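Local coordinates for protein cyclic GMP-AMP synthase-like receptor (Tribolium castaneum, PDB 7LT2) that senses double-stranded RNA in the cytoplasm and makes the second messenger 2',3'-cGAMP from ATP and GTP in innate immunity, at residues 66-71 / 188-193; 22-27 / 385-390. All coordinates share one frame; numbering follows the deposited sequence.

Contact 1: 66-71 / 188-193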
ATOM      1  N   GLY A  66      -8.212   2.649 -12.594  1.00 21.20           N
ATOM      2  CA  GLY A  66      -8.342   4.028 -13.026  1.00 21.81           C
ATOM      3  C   GLY A  66      -7.065   4.830 -12.829  1.00 19.16           C
ATOM      4  O   GLY A  66      -5.970   4.288 -12.676  1.00 18.40           O
ATOM      5  N   LYS A  67      -7.221   6.150 -12.836  1.00 18.56           N
ATOM      6  CA  LYS A  67      -6.061   7.034 -12.712  1.00 16.99           C
ATOM      7  C   LYS A  67      -5.455   6.917 -11.317  1.00 17.60           C
ATOM      8  O   LYS A  67      -6.167   7.090 -10.322  1.00 18.53           O
ATOM      9  CB  LYS A  67      -6.449   8.487 -12.992  1.00 19.87           C
ATOM     10  CG  LYS A  67      -5.272   9.458 -12.898  1.00 18.86           C
ATOM     11  CD  LYS A  67      -5.677  10.892 -13.188  1.00 23.41           C
ATOM     12  CE  LYS A  67      -6.742  11.372 -12.231  1.00 30.15           C
ATOM     13  NZ  LYS A  67      -6.236  11.440 -10.837  1.00 44.40           N
ATOM     14  N   PRO A  68      -4.160   6.631 -11.201  1.00 16.89           N
ATOM     15  CA  PRO A  68      -3.542   6.583  -9.872  1.00 16.46           C
ATOM     16  C   PRO A  68      -3.506   7.963  -9.242  1.00 17.17           C
ATOM     17  O   PRO A  68      -3.360   8.982  -9.923  1.00 19.95           O
ATOM     18  CB  PRO A  68      -2.130   6.049 -10.147  1.00 16.54           C
ATOM     19  CG  PRO A  68      -1.876   6.322 -11.582  1.00 20.62           C
ATOM     20  CD  PRO A  68      -3.209   6.333 -12.285  1.00 17.35           C
ATOM     21  N   GLU A  69      -3.668   7.989  -7.917  1.00 16.46           N
ATOM     22  CA  GLU A  69      -3.800   9.253  -7.205  1.00 17.70           C
ATOM     23  C   GLU A  69      -2.827   9.390  -6.041  1.00 17.48           C
ATOM     24  O   GLU A  69      -2.414  10.511  -5.722  1.00 16.75           O
ATOM     25  CB  GLU A  69      -5.237   9.428  -6.713  1.00 17.37           C
ATOM     26  CG  GLU A  69      -6.177   9.860  -7.827  1.00 22.73           C
ATOM     27  CD  GLU A  69      -7.634   9.650  -7.487  1.00 35.28           C
ATOM     28  OE1 GLU A  69      -7.933   8.758  -6.669  1.00 36.54           O
ATOM     29  OE2 GLU A  69      -8.480  10.381  -8.045  1.00 39.72           O
ATOM     30  N   GLU A  70      -2.442   8.280  -5.409  1.00 19.35           N
ATOM     31  CA  GLU A  70      -1.552   8.360  -4.254  1.00 19.59           C
ATOM     32  C   GLU A  70      -0.825   7.038  -4.058  1.00 18.03           C
ATOM     33  O   GLU A  70      -1.258   5.993  -4.545  1.00 20.93           O
ATOM     34  CB  GLU A  70      -2.324   8.717  -2.980  1.00 21.50           C
ATOM     35  CG  GLU A  70      -3.402   7.705  -2.622  1.00 22.19           C
ATOM     36  CD  GLU A  70      -4.010   7.961  -1.259  1.00 30.14           C
ATOM     37  OE1 GLU A  70      -3.242   8.212  -0.305  1.00 32.88           O
ATOM     38  OE2 GLU A  70      -5.252   7.906  -1.144  1.00 30.37           O
ATOM     39  N   PHE A  71       0.290   7.101  -3.329  1.00 17.81           N
ATOM     40  CA  PHE A  71       0.908   5.905  -2.772  1.00 16.80           C
ATOM     41  C   PHE A  71       1.646   6.285  -1.495  1.00 18.32           C
ATOM     42  O   PHE A  71       1.765   7.463  -1.144  1.00 18.28           O
ATOM     43  CB  PHE A  71       1.842   5.197  -3.775  1.00 19.22           C
ATOM     44  CG  PHE A  71       3.093   5.962  -4.126  1.00 18.59           C
ATOM     45  CD1 PHE A  71       3.093   6.870  -5.171  1.00 23.66           C
ATOM     46  CD2 PHE A  71       4.280   5.729  -3.448  1.00 20.29           C
ATOM     47  CE1 PHE A  71       4.246   7.557  -5.518  1.00 25.91           C
ATOM     48  CE2 PHE A  71       5.437   6.416  -3.786  1.00 22.02           C
ATOM     49  CZ  PHE A  71       5.417   7.332  -4.822  1.00 24.47           C
ATOM     50  N   LYS A 188      -0.831  17.788 -12.182  1.00 27.40           N
ATOM     51  CA  LYS A 188      -0.641  16.959 -10.997  1.00 26.50           C
ATOM     52  C   LYS A 188      -0.152  15.566 -11.383  1.00 21.16           C
ATOM     53  O   LYS A 188      -0.606  14.985 -12.371  1.00 22.37           O
ATOM     54  CB  LYS A 188      -1.957  16.853 -10.221  1.00 23.43           C
ATOM     55  CG  LYS A 188      -1.894  15.999  -8.968  1.00 24.55           C
ATOM     56  CD  LYS A 188      -0.942  16.618  -7.961  1.00 26.32           C
ATOM     57  CE  LYS A 188      -1.041  15.950  -6.608  1.00 27.74           C
ATOM     58  NZ  LYS A 188      -2.198  16.466  -5.801  1.00 28.13           N
ATOM     59  N   ILE A 189       0.784  15.024 -10.596  1.00 19.58           N
ATOM     60  CA  ILE A 189       1.256  13.663 -10.842  1.00 19.31           C
ATOM     61  C   ILE A 189       0.675  12.700  -9.811  1.00 17.91           C
ATOM     62  O   ILE A 189      -0.109  11.809 -10.163  1.00 25.32           O
ATOM     63  CB  ILE A 189       2.794  13.593 -10.864  1.00 20.45           C
ATOM     64  CG1 ILE A 189       3.348  14.511 -11.955  1.00 21.12           C
ATOM     65  CG2 ILE A 189       3.244  12.156 -11.086  1.00 21.68           C
ATOM     66  CD1 ILE A 189       4.857  14.703 -11.895  1.00 20.09           C
ATOM     67  N   MET A 190       1.039  12.863  -8.538  1.00 18.53           N
ATOM     68  CA  MET A 190       0.547  11.948  -7.510  1.00 18.22           C
ATOM     69  C   MET A 190       0.818  12.540  -6.134  1.00 19.85           C
ATOM     70  O   MET A 190       1.718  13.369  -5.965  1.00 18.72           O
ATOM     71  CB  MET A 190       1.200  10.567  -7.626  1.00 20.02           C
ATOM     72  CG  MET A 190       0.203   9.409  -7.574  1.00 24.83           C
ATOM     73  SD  MET A 190       0.881   7.845  -8.137  1.00 27.50           S
ATOM     74  CE  MET A 190       0.975   8.145  -9.894  1.00 25.68           C
ATOM     75  N   ASP A 191       0.014  12.107  -5.156  1.00 17.14           N
ATOM     76  CA  ASP A 191       0.262  12.377  -3.743  1.00 17.50           C
ATOM     77  C   ASP A 191       1.073  11.238  -3.143  1.00 16.62           C
ATOM     78  O   ASP A 191       0.894  10.074  -3.504  1.00 18.68           O
ATOM     79  CB  ASP A 191      -1.050  12.508  -2.959  1.00 17.49           C
ATOM     80  CG  ASP A 191      -1.828  13.765  -3.293  1.00 20.45           C
ATOM     81  OD1 ASP A 191      -1.245  14.710  -3.856  1.00 23.28           O
ATOM     82  OD2 ASP A 191      -3.036  13.812  -2.962  1.00 22.36           O
ATOM     83  N   VAL A 192       1.965  11.573  -2.207  1.00 16.17           N
ATOM     84  CA  VAL A 192       2.798  10.578  -1.534  1.00 17.39           C
ATOM     85  C   VAL A 192       2.757  10.830  -0.032  1.00 16.15           C
ATOM     86  O   VAL A 192       3.063  11.937   0.421  1.00 18.01           O
ATOM     87  CB  VAL A 192       4.256  10.614  -2.035  1.00 15.52           C
ATOM     88  CG1 VAL A 192       5.068   9.495  -1.400  1.00 18.11           C
ATOM     89  CG2 VAL A 192       4.305  10.503  -3.559  1.00 19.63           C
ATOM     90  N   ASP A 193       2.399   9.803   0.737  1.00 16.29           N
ATOM     91  CA  ASP A 193       2.428   9.878   2.194  1.00 17.86           C
ATOM     92  C   ASP A 193       3.769   9.365   2.712  1.00 17.11           C
ATOM     93  O   ASP A 193       4.246   8.307   2.290  1.00 17.03           O
ATOM     94  CB  ASP A 193       1.277   9.077   2.806  1.00 17.09           C
ATOM     95  CG  ASP A 193      -0.056   9.799   2.706  1.00 22.49           C
ATOM     96  OD1 ASP A 193      -0.128  10.845   2.025  1.00 22.46           O
ATOM     97  OD2 ASP A 193      -1.034   9.316   3.315  1.00 30.30           O
TER
HETATM   98  O   HOH W   1      -2.846  11.726  -9.835  1.00 24.40           O
HETATM   99  O   HOH W   2      -2.226  10.575   0.216  1.00 27.02           O

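Contact 2: 22-27 / 385-390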
ATOM      1  N   ARG A  22       5.322   3.287 -15.825  1.00 17.39           N
ATOM      2  CA  ARG A  22       6.771   3.274 -15.659  1.00 18.92           C
ATOM      3  C   ARG A  22       7.343   4.685 -15.634  1.00 19.47           C
ATOM      4  O   ARG A  22       8.190   5.002 -14.789  1.00 19.02           O
ATOM      5  CB  ARG A  22       7.405   2.452 -16.781  1.00 19.71           C
ATOM      6  CG  ARG A  22       8.906   2.467 -16.742  1.00 26.76           C
ATOM      7  CD  ARG A  22       9.483   1.719 -17.921  1.00 36.43           C
ATOM      8  NE  ARG A  22      10.937   1.749 -17.907  1.00 40.52           N
ATOM      9  CZ  ARG A  22      11.690   1.268 -18.883  1.00 33.81           C
ATOM     10  NH1 ARG A  22      11.159   0.738 -19.969  1.00 40.74           N
ATOM     11  NH2 ARG A  22      13.010   1.320 -18.768  1.00 41.51           N
ATOM     12  N   GLY A  23       6.877   5.555 -16.535  1.00 18.21           N
ATOM     13  CA  GLY A  23       7.430   6.900 -16.600  1.00 17.89           C
ATOM     14  C   GLY A  23       7.095   7.732 -15.376  1.00 23.22           C
ATOM     15  O   GLY A  23       7.950   8.443 -14.843  1.00 20.30           O
ATOM     16  N   ASN A  24       5.851   7.653 -14.910  1.00 19.10           N
ATOM     17  CA  ASN A  24       5.489   8.380 -13.698  1.00 15.95           C
ATOM     18  C   ASN A  24       6.264   7.864 -12.495  1.00 18.67           C
ATOM     19  O   ASN A  24       6.668   8.651 -11.632  1.00 18.22           O
ATOM     20  CB  ASN A  24       3.978   8.299 -13.465  1.00 16.60           C
ATOM     21  CG  ASN A  24       3.219   9.227 -14.377  1.00 20.96           C
ATOM     22  OD1 ASN A  24       3.345  10.448 -14.266  1.00 19.69           O
ATOM     23  ND2 ASN A  24       2.442   8.662 -15.306  1.00 19.86           N
ATOM     24  N   LYS A  25       6.513   6.550 -12.435  1.00 15.82           N
ATOM     25  CA  LYS A  25       7.314   6.012 -11.339  1.00 16.62           C
ATOM     26  C   LYS A  25       8.736   6.555 -11.374  1.00 17.02           C
ATOM     27  O   LYS A  25       9.289   6.913 -10.331  1.00 18.48           O
ATOM     28  CB  LYS A  25       7.328   4.484 -11.372  1.00 16.70           C
ATOM     29  CG  LYS A  25       6.022   3.840 -10.913  1.00 17.15           C
ATOM     30  CD  LYS A  25       6.120   2.318 -10.909  1.00 19.53           C
ATOM     31  CE  LYS A  25       4.806   1.680 -10.476  1.00 21.43           C
ATOM     32  NZ  LYS A  25       4.816   0.204 -10.701  1.00 27.67           N
ATOM     33  N   GLN A  26       9.351   6.623 -12.556  1.00 17.11           N
ATOM     34  CA  GLN A  26      10.720   7.138 -12.622  1.00 18.62           C
ATOM     35  C   GLN A  26      10.787   8.580 -12.133  1.00 17.81           C
ATOM     36  O   GLN A  26      11.717   8.960 -11.409  1.00 19.60           O
ATOM     37  CB  GLN A  26      11.261   7.035 -14.049  1.00 19.15           C
ATOM     38  CG  GLN A  26      11.467   5.615 -14.558  1.00 20.39           C
ATOM     39  CD  GLN A  26      12.397   5.557 -15.759  1.00 25.19           C
ATOM     40  OE1 GLN A  26      12.005   5.147 -16.848  1.00 32.09           O
ATOM     41  NE2 GLN A  26      13.637   5.973 -15.559  1.00 28.65           N
ATOM     42  N   ILE A  27       9.812   9.398 -12.527  1.00 16.13           N
ATOM     43  CA  ILE A  27       9.776  10.791 -12.095  1.00 16.78           C
ATOM     44  C   ILE A  27       9.574  10.878 -10.589  1.00 18.39           C
ATOM     45  O   ILE A  27      10.312  11.576  -9.885  1.00 17.77           O
ATOM     46  CB  ILE A  27       8.665  11.550 -12.837  1.00 16.66           C
ATOM     47  CG1 ILE A  27       9.034  11.741 -14.309  1.00 19.24           C
ATOM     48  CG2 ILE A  27       8.369  12.872 -12.130  1.00 19.61           C
ATOM     49  CD1 ILE A  27       7.872  12.240 -15.151  1.00 21.43           C
ATOM     50  N   LEU A 385      -2.954   9.796 -17.413  1.00 21.41           N
ATOM     51  CA  LEU A 385      -1.826  10.347 -16.659  1.00 20.98           C
ATOM     52  C   LEU A 385      -0.556  10.222 -17.489  1.00 20.56           C
ATOM     53  O   LEU A 385       0.330   9.414 -17.183  1.00 20.14           O
ATOM     54  CB  LEU A 385      -1.673   9.637 -15.317  1.00 19.53           C
ATOM     55  CG  LEU A 385      -0.761  10.330 -14.294  1.00 20.16           C
ATOM     56  CD1 LEU A 385      -1.374  11.658 -13.870  1.00 21.28           C
ATOM     57  CD2 LEU A 385      -0.491   9.437 -13.089  1.00 20.16           C
ATOM     58  N   PRO A 386      -0.428  11.023 -18.546  1.00 21.61           N
ATOM     59  CA  PRO A 386       0.788  10.968 -19.370  1.00 21.65           C
ATOM     60  C   PRO A 386       2.008  11.392 -18.567  1.00 24.48           C
ATOM     61  O   PRO A 386       2.005  12.433 -17.905  1.00 21.76           O
ATOM     62  CB  PRO A 386       0.495  11.955 -20.509  1.00 24.30           C
ATOM     63  CG  PRO A 386      -0.981  12.172 -20.477  1.00 28.94           C
ATOM     64  CD  PRO A 386      -1.411  11.991 -19.068  1.00 24.53           C
ATOM     65  N   ALA A 387       3.060  10.570 -18.625  1.00 22.49           N
ATOM     66  CA  ALA A 387       4.306  10.944 -17.961  1.00 21.44           C
ATOM     67  C   ALA A 387       4.927  12.165 -18.621  1.00 21.86           C
ATOM     68  O   ALA A 387       5.606  12.957 -17.957  1.00 25.39           O
ATOM     69  CB  ALA A 387       5.286   9.771 -17.970  1.00 24.19           C
ATOM     70  N   LEU A 388       4.705  12.326 -19.923  1.00 23.13           N
ATOM     71  CA  LEU A 388       5.082  13.526 -20.654  1.00 24.01           C
ATOM     72  C   LEU A 388       3.811  14.303 -20.969  1.00 30.70           C
ATOM     73  O   LEU A 388       3.094  13.959 -21.923  1.00 32.36           O
ATOM     74  CB  LEU A 388       5.824  13.154 -21.940  1.00 30.58           C
ATOM     75  CG  LEU A 388       6.578  14.257 -22.672  1.00 35.78           C
ATOM     76  CD1 LEU A 388       7.720  14.767 -21.807  1.00 31.64           C
ATOM     77  CD2 LEU A 388       7.087  13.740 -24.010  1.00 35.42           C
ATOM     78  N   PRO A 389       3.485  15.346 -20.210  1.00 28.91           N
ATOM     79  CA  PRO A 389       2.217  16.048 -20.431  1.00 32.75           C
ATOM     80  C   PRO A 389       2.206  16.806 -21.749  1.00 35.08           C
ATOM     81  O   PRO A 389       3.245  17.144 -22.324  1.00 36.10           O
ATOM     82  CB  PRO A 389       2.108  17.005 -19.238  1.00 33.79           C
ATOM     83  CG  PRO A 389       3.420  16.961 -18.526  1.00 31.98           C
ATOM     84  CD  PRO A 389       4.342  16.006 -19.210  1.00 33.74           C
ATOM     85  N   ALA A 390       0.983  17.074 -22.218  1.00 42.97           N
ATOM     86  CA  ALA A 390       0.798  17.660 -23.540  1.00 47.73           C
ATOM     87  C   ALA A 390       1.407  19.053 -23.635  1.00 43.31           C
ATOM     88  O   ALA A 390       1.789  19.485 -24.727  1.00 48.21           O
ATOM     89  CB  ALA A 390      -0.691  17.698 -23.895  1.00 43.94           C
TER
HETATM   90  O   HOH W   3       2.723  12.751 -15.258  1.00 21.56           O

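Contact 1: 66-71 / 188-193
Asp-191 O is gripped from the neighbouring strand by Phe-71 N at 3.0 Å and approached by the polarised C-H of Glu-70 CA, so a single carbonyl meets two consecutive residues. To one side of this pair Asp-191 N gives its hydrogen to Glu-69 O at 3.0 Å in a nearly straight bond (175°), and to the other Asp-193 N reaches Phe-71 O in the carbonyl plane. This ladder illustrates parallel pairing, with Glu-70 beside Asp-191 and Phe-71 beside Val-192. Ahead of the paired residues, a water donates to both Pro-68 O and Ile-189 O. Within segment 188-193, Lys-188 NZ salt-bridges Asp-191 OD1 at 2.8 Å, on the syn side but tilted out of the carboxylate plane.

The pair belongs to the nucleotidyltransferase sheet. Glu-70 and Asp-193, with Asp-72 just beyond the segment, probably bind the catalytic magnesium, as in related enzymes. A water donates to Glu-70 OE1 and to Asp-193 OD1, which is also hydrogen-bonded to Thr-178.

Glu-70 and Asp-191 share one face of the sheet; on the opposite face, which carries Phe-71 and Val-192, the contact is apolar. With CG set between the backbone N and the carbonyl carbon (chi1 68°), the Phe-71 ring lies alongside Val-192. CG1 of Val-192 sits over one ring face, 4.3 Å from the centroid in a CH-pi contact, while its CG2 closes on Phe-71 CE1 at 3.5 Å. Met-190 makes a Met-aromatic contact, its SD in the ring plane at the edge, 3.8 Å from Phe-71 CD1. A bend at chi3 (-73°) carries Met-190 CE against Pro-68 CB and CG.

Contact 2: 22-27 / 385-390
Two first torsions bring Asn-24 and Leu-385 together: CG of Asn-24 lies anti to its own carbonyl carbon (chi1 -77°), and CG of Leu-385 lies opposite its backbone N (chi1 -166°). The amide thereby leaves the helix flank and reaches the C-terminal loop. Asn-24 ND2 donates to Leu-385 O at 2.9 Å, with an N-H...O angle of 147°; the acceptor lies close to the amide plane, whereas the donor stands tilted from the carbonyl plane. The same nitrogen also bonds Asp-20 O, one helical turn earlier. At the other end of the amide, a water donates to Asn-24 OD1 at 2.6 Å and to Pro-386 O. Bonds at both ends restrain the rotation of the amide and distinguish its O from its N.

Apolar groups complete the fit. Leu-385 brings CG and CD2 against the amide, CD2 lying 3.9 Å from Asn-24 CG. Gly-23, with no side chain, lets the methyl of Ala-387 lie directly against the helix backbone, CB being 3.8 Å from both Gly-23 C and Asn-24 N. Further along, Ile-27 CD1 packs against Ala-387 O at 3.7 Å. Asp-20 OD1 accepts a bond from Ala-387 N, a second direct hydrogen bond between helix and loop.

Here helix 18-42 carries an irregular C-terminal tail, its Asn-24 amide bonded to the tail's main chain and Ala-387 seated on the helix backbone at Gly-23.

Overall arrangement
From the N terminus, the chain first supplies helix 18-42, the helical side of contact 2, and then, through segment 66-71, enters strand 70-77 of the nucleotidyltransferase sheet. Some 117 residues later, strand 188-200 returns to close contact 1. The chain continues through the helices of the second half before its C-terminal loop comes back to helix 18-42 and closes contact 2, a span of 358 residues within which contact 1 is nested. Their centres lie about 12 Å apart, and they touch: Leu-385 CD2 packs on Pro-68 CG and Met-190 CE, each 3.7 Å away, while Ile-189 meets Asn-24. Helix, sheet and C-terminal tail thus share one packed region.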